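PDB 2QPX: predicted metal-dependent hydrolase of the TIM-barrel fold from Lactobacillus casei, which probably acts as a zinc-dependent hydrolase of the amidohydrolase family, its natural substrate unknown, and holds two zinc ions in a TIM barrel. Local coordinates for residues 15-20 against 261-266; 176-181 against 244-249; 281-286 against 312-317. All blocks are in the same frame, centred on the assembly; numbering follows the deposited sequence.

Interaction 1: 15-20 against 261-266; sequences LDHHCH and VLLHCY. With ZN (zinc ion), chain B.
Leu263 sends one methyl to each of two successive histidines across the barrel interior. Its CD1 sits squarely over one face of the His18 ring, 3.4 Å from the ring centroid and only 10° off the normal, a CH-pi contact in which the two side chains meet at about a right angle. The other methyl, CD2, approaches His17 CE1 at 3.4 Å, and Val261 CG1 reaches that same carbon as its side chain slides past His17 in the reverse direction. With CG anti to the backbone N (chi1 176°), His18 swings its ring over Leu263 and turns NE2 to the zinc at 2.1 Å. His20 NE2 binds the same ion, as does water 1; Asp318 and the carboxylated Lys167 complete the site. His264 belongs to the second zinc with His228 and Lys167, and its CE1 comes to 4.0 Å from His18 CD2, the ring planes 64° apart. Tyr368 and Asp285 bond the two nitrogens of His17. His18 and His20 form the His-X-His motif of amidohydrolase barrels; Leu263 backs the His18 ring, while Gln226 on His18 ND1 and Ser287 on His264 ND1 probably help fix both rotations, consistent with a zinc-bound water serving as nucleophile, as in related amidohydrolases.

Interaction 2: 176-181 against 244-249; sequences LHLEPV and LLMRDY
At His177, the centre of an inverse gamma turn, the loop 176-181 draws to 4.5 Å from Leu245, measured between the two CA atoms, where a 3-10 segment leads into helix 247-253. The backbones meet without a direct N-H to O bond: His177 CA directs its hydrogen at Leu245 O, 3.6 Å away and nearly straight at 162°. Water 2 joins the chains instead, donating to Leu178 O at 2.7 Å and to Leu245 O while accepting from Tyr249 N, so it ties the loop to the first turn of the helix.

The side chains divide into two groups. At the exposed His177, Leu245 CD2 lies over one face of the imidazole, offset toward the rim and 4.2 Å from its centroid, the two side chains crossing at about a right angle; Leu245 also packs on Tyr239 of the third subunit. Deeper in, Leu178 CD1 comes over the Tyr249 ring on the CG side, 3.6 Å from that atom. Tyr249, whose CG stands anti to its own N (chi1 -172°), lies under this methyl and extends its hydroxyl to Leu211 O in helix 204-221. Leu176 crosses Met246 (a selenomethionine) obliquely, CB to CG at 3.8 Å, and its CD1 methyl approaches SE; both side chains also pack on Phe227. Lys204 and Asp208 of helix 204-221 bond to His177 O and Glu179 N.

The contact thus packs the loop before helix 183-196 against the start of helix 247-253, beside barrel strand 225-229, through methyls over rings and one water in place of direct backbone bonds.

Interaction 3: 281-286 against 312-317; sequences NLYFDI and RILFAS
Arg312 O receives the N-H of Phe284 at 3.0 Å, and Phe284 O in turn takes that of Leu314 at 2.8 Å: two bonds that set 282-285 and 313-314 side by side as adjacent parallel strands of the barrel wall, the second short and weakly bonded. The packing is tight here. Ile313 lays CG1 over one face of the Phe284 ring, 4.0 Å from its centroid, while Ile313 CD1 touches Phe284 CE2 at 3.6 Å. Phe284 CG stands between the backbone N and the carbonyl carbon (chi1 72°), which turns the ring back across the neighbouring strand. Toward the barrel interior Asp285 CB meets Leu314 O, and its carboxylate, bonded by Ser287, borders Ala316.

Past Asp285 the contact is looser, and water 4 links Ile286 N, Leu314 O and Ala316 N as the strands part. The Arg312 end is polar but well held. Arg312 CD rests over the Tyr283 ring, NE donates to water 3, and NH1 donates to Leu282 O, which lies near the guanidinium plane, at 2.8 Å; NH2 pairs with Asp49 of the third subunit. A leucine in place of Arg312 would probably leave Leu282 O without this donor and the Asp49 carboxylate of that subunit without its mate. The contact thus runs from an apolar, sheet-bonded core to a charged end, where one arginine serves both the start of strand 282-285 and the subunit interface.

In the fold
The three contacts sample a TIM barrel from its metal centre to its periphery. The centre of interaction 1 lies about 3 Å from that of the chain and the centre of interaction 3 about 9 Å; that of interaction 2 is about 21 Å out, and although the contact is largely buried, two of its touching residues are exposed. Interactions 1 and 3 share a sheet, strands 260-264 and 282-285 being neighbours, and are joined by probable hydrogen bonds, Asp16 to Ser317 among them. Interaction 2 reaches that sheet by packing, Met246 against Leu262. Chemistry follows place: metal coordination at the centre, parallel strand pairing in the wall, and leucine packing with a bridging water outside.

Interaction 1: 15-20 against 261-266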
# COMPACT_ATOMS: atom_id res chain seq x y z
N LEU A 15 25.58 5.58 -12.01
CA LEU A 15 25.40 7.00 -12.31
C LEU A 15 24.33 7.46 -11.33
O LEU A 15 23.17 7.06 -11.46
CB LEU A 15 24.98 7.21 -13.76
CG LEU A 15 25.15 8.63 -14.32
CD1 LEU A 15 24.76 8.70 -15.83
CD2 LEU A 15 24.41 9.75 -13.49
N ASP A 16 24.74 8.24 -10.34
CA ASP A 16 23.82 8.68 -9.29
C ASP A 16 23.11 9.92 -9.81
O ASP A 16 23.61 11.04 -9.70
CB ASP A 16 24.57 9.00 -7.99
CG ASP A 16 23.67 9.04 -6.77
OD1 ASP A 16 22.43 9.20 -6.93
OD2 ASP A 16 24.25 8.98 -5.64
N HIS A 17 21.90 9.70 -10.35
CA HIS A 17 21.23 10.77 -11.13
C HIS A 17 20.57 11.85 -10.26
O HIS A 17 20.16 12.88 -10.80
CB HIS A 17 20.24 10.19 -12.16
CG HIS A 17 18.90 9.96 -11.59
ND1 HIS A 17 17.86 10.84 -11.79
CD2 HIS A 17 18.46 9.00 -10.74
CE1 HIS A 17 16.84 10.45 -11.03
NE2 HIS A 17 17.16 9.33 -10.40
N HIS A 18 20.46 11.61 -8.96
CA HIS A 18 19.92 12.59 -8.05
C HIS A 18 20.54 12.45 -6.67
O HIS A 18 20.26 11.48 -5.95
CB HIS A 18 18.40 12.48 -7.93
CG HIS A 18 17.85 13.44 -6.93
ND1 HIS A 18 17.61 14.76 -7.21
CD2 HIS A 18 17.58 13.28 -5.61
CE1 HIS A 18 17.17 15.37 -6.12
NE2 HIS A 18 17.17 14.50 -5.13
N CYS A 19 21.31 13.46 -6.28
CA CYS A 19 21.96 13.47 -4.98
C CYS A 19 22.29 14.91 -4.60
O CYS A 19 21.85 15.85 -5.26
CB CYS A 19 23.18 12.52 -4.98
SG CYS A 19 24.40 12.93 -6.25
N HIS A 20 23.07 15.09 -3.55
CA HIS A 20 23.18 16.36 -2.87
C HIS A 20 24.62 16.63 -2.36
O HIS A 20 25.48 15.72 -2.26
CB HIS A 20 22.20 16.40 -1.71
CG HIS A 20 20.76 16.42 -2.16
ND1 HIS A 20 20.20 17.50 -2.80
CD2 HIS A 20 19.78 15.48 -2.06
CE1 HIS A 20 18.94 17.21 -3.12
NE2 HIS A 20 18.65 15.99 -2.67
N VAL A 261 11.05 12.43 -14.18
CA VAL A 261 11.67 11.45 -13.27
C VAL A 261 11.11 11.59 -11.88
O VAL A 261 11.21 12.65 -11.27
CB VAL A 261 13.18 11.52 -13.24
CG1 VAL A 261 13.75 10.28 -12.54
CG2 VAL A 261 13.76 11.66 -14.65
N LEU A 262 10.49 10.53 -11.40
CA LEU A 262 9.86 10.48 -10.08
C LEU A 262 10.87 9.97 -9.06
O LEU A 262 11.24 8.78 -9.10
CB LEU A 262 8.61 9.61 -10.09
CG LEU A 262 7.53 9.93 -11.13
CD1 LEU A 262 6.32 8.97 -10.97
CD2 LEU A 262 7.14 11.46 -11.12
N LEU A 263 11.30 10.86 -8.17
CA LEU A 263 12.34 10.54 -7.18
C LEU A 263 11.73 9.96 -5.91
O LEU A 263 10.70 10.47 -5.42
CB LEU A 263 13.10 11.81 -6.81
CG LEU A 263 13.68 12.68 -7.90
CD1 LEU A 263 14.22 13.99 -7.27
CD2 LEU A 263 14.72 11.95 -8.78
N HIS A 264 12.36 8.90 -5.39
CA HIS A 264 12.08 8.30 -4.05
C HIS A 264 10.86 7.41 -4.02
O HIS A 264 10.96 6.20 -3.71
CB HIS A 264 11.93 9.34 -2.91
CG HIS A 264 12.74 10.54 -3.09
ND1 HIS A 264 14.09 10.51 -3.39
CD2 HIS A 264 12.41 11.85 -2.99
CE1 HIS A 264 14.54 11.74 -3.51
NE2 HIS A 264 13.55 12.58 -3.25
N CYS A 265 9.72 8.02 -4.33
CA CYS A 265 8.41 7.40 -4.54
C CYS A 265 7.77 6.81 -3.33
O CYS A 265 6.58 6.99 -3.12
CB CYS A 265 8.48 6.39 -5.66
SG CYS A 265 8.97 7.13 -7.23
N TYR A 266 8.53 6.05 -2.56
CA TYR A 266 8.00 5.38 -1.35
C TYR A 266 7.14 6.30 -0.49
O TYR A 266 7.58 7.43 -0.18
CB TYR A 266 9.19 4.90 -0.54
CG TYR A 266 8.86 4.15 0.76
CD1 TYR A 266 8.66 4.84 1.95
CD2 TYR A 266 8.75 2.78 0.78
CE1 TYR A 266 8.34 4.16 3.13
CE2 TYR A 266 8.47 2.08 1.95
CZ TYR A 266 8.28 2.78 3.12
OH TYR A 266 8.01 2.10 4.28
ZN ZN B . 16.86 15.02 -3.11
O HOH W 1 15.50 14.70 -1.58

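Interaction 2: 176-181 against 244-249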
# COMPACT_ATOMS: atom_id res chain seq x y z
N LEU A 176 1.25 17.15 -5.14
CA LEU A 176 1.42 16.73 -6.53
C LEU A 176 0.15 16.68 -7.38
O LEU A 176 0.17 16.16 -8.49
CB LEU A 176 2.15 15.38 -6.62
CG LEU A 176 3.61 15.37 -6.15
CD1 LEU A 176 4.12 13.92 -6.17
CD2 LEU A 176 4.42 16.31 -7.04
N HIS A 177 -0.96 17.24 -6.87
CA HIS A 177 -2.19 17.29 -7.63
C HIS A 177 -2.14 18.49 -8.57
O HIS A 177 -2.82 19.50 -8.37
CB HIS A 177 -3.39 17.35 -6.68
CG HIS A 177 -4.67 16.92 -7.30
ND1 HIS A 177 -4.86 16.82 -8.66
CD2 HIS A 177 -5.87 16.64 -6.73
CE1 HIS A 177 -6.11 16.48 -8.90
NE2 HIS A 177 -6.74 16.34 -7.75
N LEU A 178 -1.33 18.37 -9.61
CA LEU A 178 -1.00 19.48 -10.47
C LEU A 178 -2.17 19.76 -11.43
O LEU A 178 -2.68 18.85 -12.07
CB LEU A 178 0.26 19.18 -11.26
CG LEU A 178 1.50 18.73 -10.50
CD1 LEU A 178 2.62 18.38 -11.48
CD2 LEU A 178 1.99 19.73 -9.42
N GLU A 179 -2.62 21.01 -11.47
CA GLU A 179 -3.70 21.38 -12.37
C GLU A 179 -3.34 22.71 -13.01
O GLU A 179 -2.70 23.55 -12.38
CB GLU A 179 -5.03 21.48 -11.62
CG GLU A 179 -5.58 20.13 -11.12
CD GLU A 179 -7.00 20.23 -10.49
OE1 GLU A 179 -7.16 20.82 -9.40
OE2 GLU A 179 -7.97 19.69 -11.10
N PRO A 180 -3.79 22.94 -14.24
CA PRO A 180 -3.52 24.21 -14.89
C PRO A 180 -4.14 25.38 -14.13
O PRO A 180 -5.20 25.27 -13.51
CB PRO A 180 -4.18 24.09 -16.27
CG PRO A 180 -4.55 22.68 -16.43
CD PRO A 180 -4.56 22.02 -15.09
N VAL A 181 -3.43 26.49 -14.20
CA VAL A 181 -3.77 27.74 -13.51
C VAL A 181 -3.70 28.91 -14.47
O VAL A 181 -2.74 29.08 -15.25
CB VAL A 181 -2.75 28.01 -12.35
CG1 VAL A 181 -3.00 29.35 -11.67
CG2 VAL A 181 -2.78 26.84 -11.34
N LEU A 244 -0.03 9.35 -8.58
CA LEU A 244 -1.25 9.26 -9.40
C LEU A 244 -1.91 10.63 -9.53
O LEU A 244 -2.60 10.88 -10.52
CB LEU A 244 -2.24 8.27 -8.80
CG LEU A 244 -1.81 6.80 -8.66
CD1 LEU A 244 -2.91 5.95 -8.01
CD2 LEU A 244 -1.35 6.25 -10.02
N LEU A 245 -1.66 11.52 -8.57
CA LEU A 245 -2.25 12.86 -8.61
C LEU A 245 -1.65 13.71 -9.75
O LEU A 245 -2.23 14.72 -10.15
CB LEU A 245 -2.10 13.55 -7.26
CG LEU A 245 -2.83 12.90 -6.08
CD1 LEU A 245 -2.36 13.49 -4.74
CD2 LEU A 245 -4.33 12.99 -6.27
N MSE A 246 -0.50 13.27 -10.29
CA MSE A 246 0.18 13.96 -11.39
C MSE A 246 -0.37 13.60 -12.77
O MSE A 246 0.18 14.05 -13.76
CB MSE A 246 1.69 13.62 -11.43
CG MSE A 246 2.43 14.04 -10.20
SE MSE A 246 4.23 13.50 -10.28
CE MSE A 246 4.78 14.57 -11.66
N ARG A 247 -1.36 12.74 -12.84
CA ARG A 247 -1.77 12.19 -14.14
C ARG A 247 -2.12 13.29 -15.17
O ARG A 247 -1.74 13.15 -16.31
CB ARG A 247 -2.90 11.18 -13.98
CG ARG A 247 -3.16 10.30 -15.21
CD ARG A 247 -4.33 9.31 -14.96
NE ARG A 247 -5.56 10.03 -14.65
CZ ARG A 247 -6.60 10.17 -15.47
NH1 ARG A 247 -6.63 9.57 -16.65
NH2 ARG A 247 -7.65 10.89 -15.08
N ASP A 248 -2.79 14.37 -14.78
CA ASP A 248 -3.14 15.36 -15.79
C ASP A 248 -1.88 16.04 -16.37
O ASP A 248 -1.81 16.25 -17.58
CB ASP A 248 -4.17 16.36 -15.27
CG ASP A 248 -5.53 15.71 -14.92
OD1 ASP A 248 -5.89 14.59 -15.40
OD2 ASP A 248 -6.28 16.36 -14.16
N TYR A 249 -0.90 16.32 -15.52
CA TYR A 249 0.35 16.89 -15.98
C TYR A 249 1.07 15.91 -16.89
O TYR A 249 1.61 16.32 -17.91
CB TYR A 249 1.22 17.26 -14.78
CG TYR A 249 2.47 18.05 -15.09
CD1 TYR A 249 2.42 19.44 -15.20
CD2 TYR A 249 3.71 17.42 -15.22
CE1 TYR A 249 3.53 20.20 -15.43
CE2 TYR A 249 4.84 18.16 -15.46
CZ TYR A 249 4.77 19.58 -15.57
OH TYR A 249 5.92 20.29 -15.79
O HOH W 2 -1.67 16.43 -12.54

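Interaction 3: 281-286 against 312-317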
# COMPACT_ATOMS: atom_id res chain seq x y z
N ASN A 281 8.23 8.28 -21.52
CA ASN A 281 9.18 9.27 -21.00
C ASN A 281 9.08 9.45 -19.48
O ASN A 281 9.37 10.52 -18.96
CB ASN A 281 8.98 10.62 -21.71
CG ASN A 281 9.25 10.54 -23.18
OD1 ASN A 281 10.24 9.96 -23.61
ND2 ASN A 281 8.37 11.15 -23.97
N LEU A 282 8.64 8.40 -18.78
CA LEU A 282 8.41 8.49 -17.33
C LEU A 282 9.30 7.48 -16.62
O LEU A 282 9.17 6.27 -16.82
CB LEU A 282 6.95 8.26 -16.95
CG LEU A 282 6.56 8.58 -15.49
CD1 LEU A 282 6.94 7.46 -14.49
CD2 LEU A 282 7.16 9.93 -15.04
N TYR A 283 10.19 8.00 -15.81
CA TYR A 283 11.22 7.24 -15.10
C TYR A 283 11.04 7.42 -13.61
O TYR A 283 10.34 8.33 -13.18
CB TYR A 283 12.60 7.72 -15.53
CG TYR A 283 12.84 7.63 -17.03
CD1 TYR A 283 12.38 8.63 -17.88
CD2 TYR A 283 13.47 6.52 -17.58
CE1 TYR A 283 12.56 8.56 -19.25
CE2 TYR A 283 13.65 6.41 -18.93
CZ TYR A 283 13.22 7.44 -19.77
OH TYR A 283 13.40 7.30 -21.14
N PHE A 284 11.69 6.57 -12.83
CA PHE A 284 11.59 6.69 -11.37
C PHE A 284 12.75 6.01 -10.68
O PHE A 284 13.46 5.21 -11.28
CB PHE A 284 10.23 6.18 -10.87
CG PHE A 284 10.06 4.71 -10.92
CD1 PHE A 284 9.88 4.05 -12.12
CD2 PHE A 284 9.99 3.96 -9.76
CE1 PHE A 284 9.68 2.69 -12.16
CE2 PHE A 284 9.77 2.59 -9.83
CZ PHE A 284 9.62 1.98 -11.02
N ASP A 285 12.90 6.33 -9.41
CA ASP A 285 13.87 5.68 -8.53
C ASP A 285 13.28 5.39 -7.17
O ASP A 285 12.17 5.84 -6.87
CB ASP A 285 15.19 6.47 -8.50
CG ASP A 285 15.12 7.76 -7.73
OD1 ASP A 285 14.66 7.74 -6.58
OD2 ASP A 285 15.54 8.81 -8.27
N ILE A 286 14.03 4.65 -6.32
CA ILE A 286 13.66 4.41 -4.91
C ILE A 286 14.74 4.92 -3.96
O ILE A 286 15.02 4.40 -2.91
CB ILE A 286 13.31 2.94 -4.62
CG1 ILE A 286 14.50 2.01 -4.95
CG2 ILE A 286 12.03 2.53 -5.38
CD1 ILE A 286 14.42 0.60 -4.27
N ARG A 312 12.94 1.70 -17.12
CA ARG A 312 12.41 2.96 -16.58
C ARG A 312 12.79 3.26 -15.14
O ARG A 312 12.56 4.37 -14.66
CB ARG A 312 10.89 2.99 -16.70
CG ARG A 312 10.37 3.03 -18.17
CD ARG A 312 10.75 4.30 -18.92
NE ARG A 312 9.96 4.35 -20.15
CZ ARG A 312 8.68 4.70 -20.20
NH1 ARG A 312 8.08 5.22 -19.13
NH2 ARG A 312 8.01 4.56 -21.32
N ILE A 313 13.35 2.26 -14.44
CA ILE A 313 13.77 2.41 -13.04
C ILE A 313 15.27 2.74 -13.02
O ILE A 313 16.05 2.19 -13.78
CB ILE A 313 13.30 1.23 -12.11
CG1 ILE A 313 13.44 1.63 -10.62
CG2 ILE A 313 14.04 -0.06 -12.45
CD1 ILE A 313 12.82 0.63 -9.59
N LEU A 314 15.65 3.69 -12.16
CA LEU A 314 17.03 4.23 -12.11
C LEU A 314 17.61 4.05 -10.72
O LEU A 314 16.90 4.05 -9.73
CB LEU A 314 17.03 5.75 -12.40
CG LEU A 314 16.29 6.24 -13.64
CD1 LEU A 314 16.32 7.78 -13.75
CD2 LEU A 314 16.85 5.58 -14.91
N PHE A 315 18.94 3.93 -10.64
CA PHE A 315 19.64 4.12 -9.38
C PHE A 315 19.80 5.62 -9.05
O PHE A 315 20.24 6.41 -9.88
CB PHE A 315 21.06 3.54 -9.39
CG PHE A 315 21.86 3.92 -8.19
CD1 PHE A 315 21.57 3.35 -6.96
CD2 PHE A 315 22.84 4.89 -8.26
CE1 PHE A 315 22.25 3.74 -5.84
CE2 PHE A 315 23.52 5.31 -7.12
CZ PHE A 315 23.25 4.71 -5.94
N ALA A 316 19.47 5.97 -7.80
CA ALA A 316 19.93 7.19 -7.17
C ALA A 316 20.07 6.93 -5.69
O ALA A 316 19.44 6.04 -5.15
CB ALA A 316 18.97 8.40 -7.39
N SER A 317 20.92 7.72 -5.04
CA SER A 317 21.06 7.68 -3.58
C SER A 317 20.20 8.70 -2.82
O SER A 317 19.78 8.45 -1.69
CB SER A 317 22.54 7.92 -3.19
OG SER A 317 22.94 9.25 -3.50
O HOH W 3 12.37 4.08 -22.01
O HOH W 4 16.95 4.01 -6.95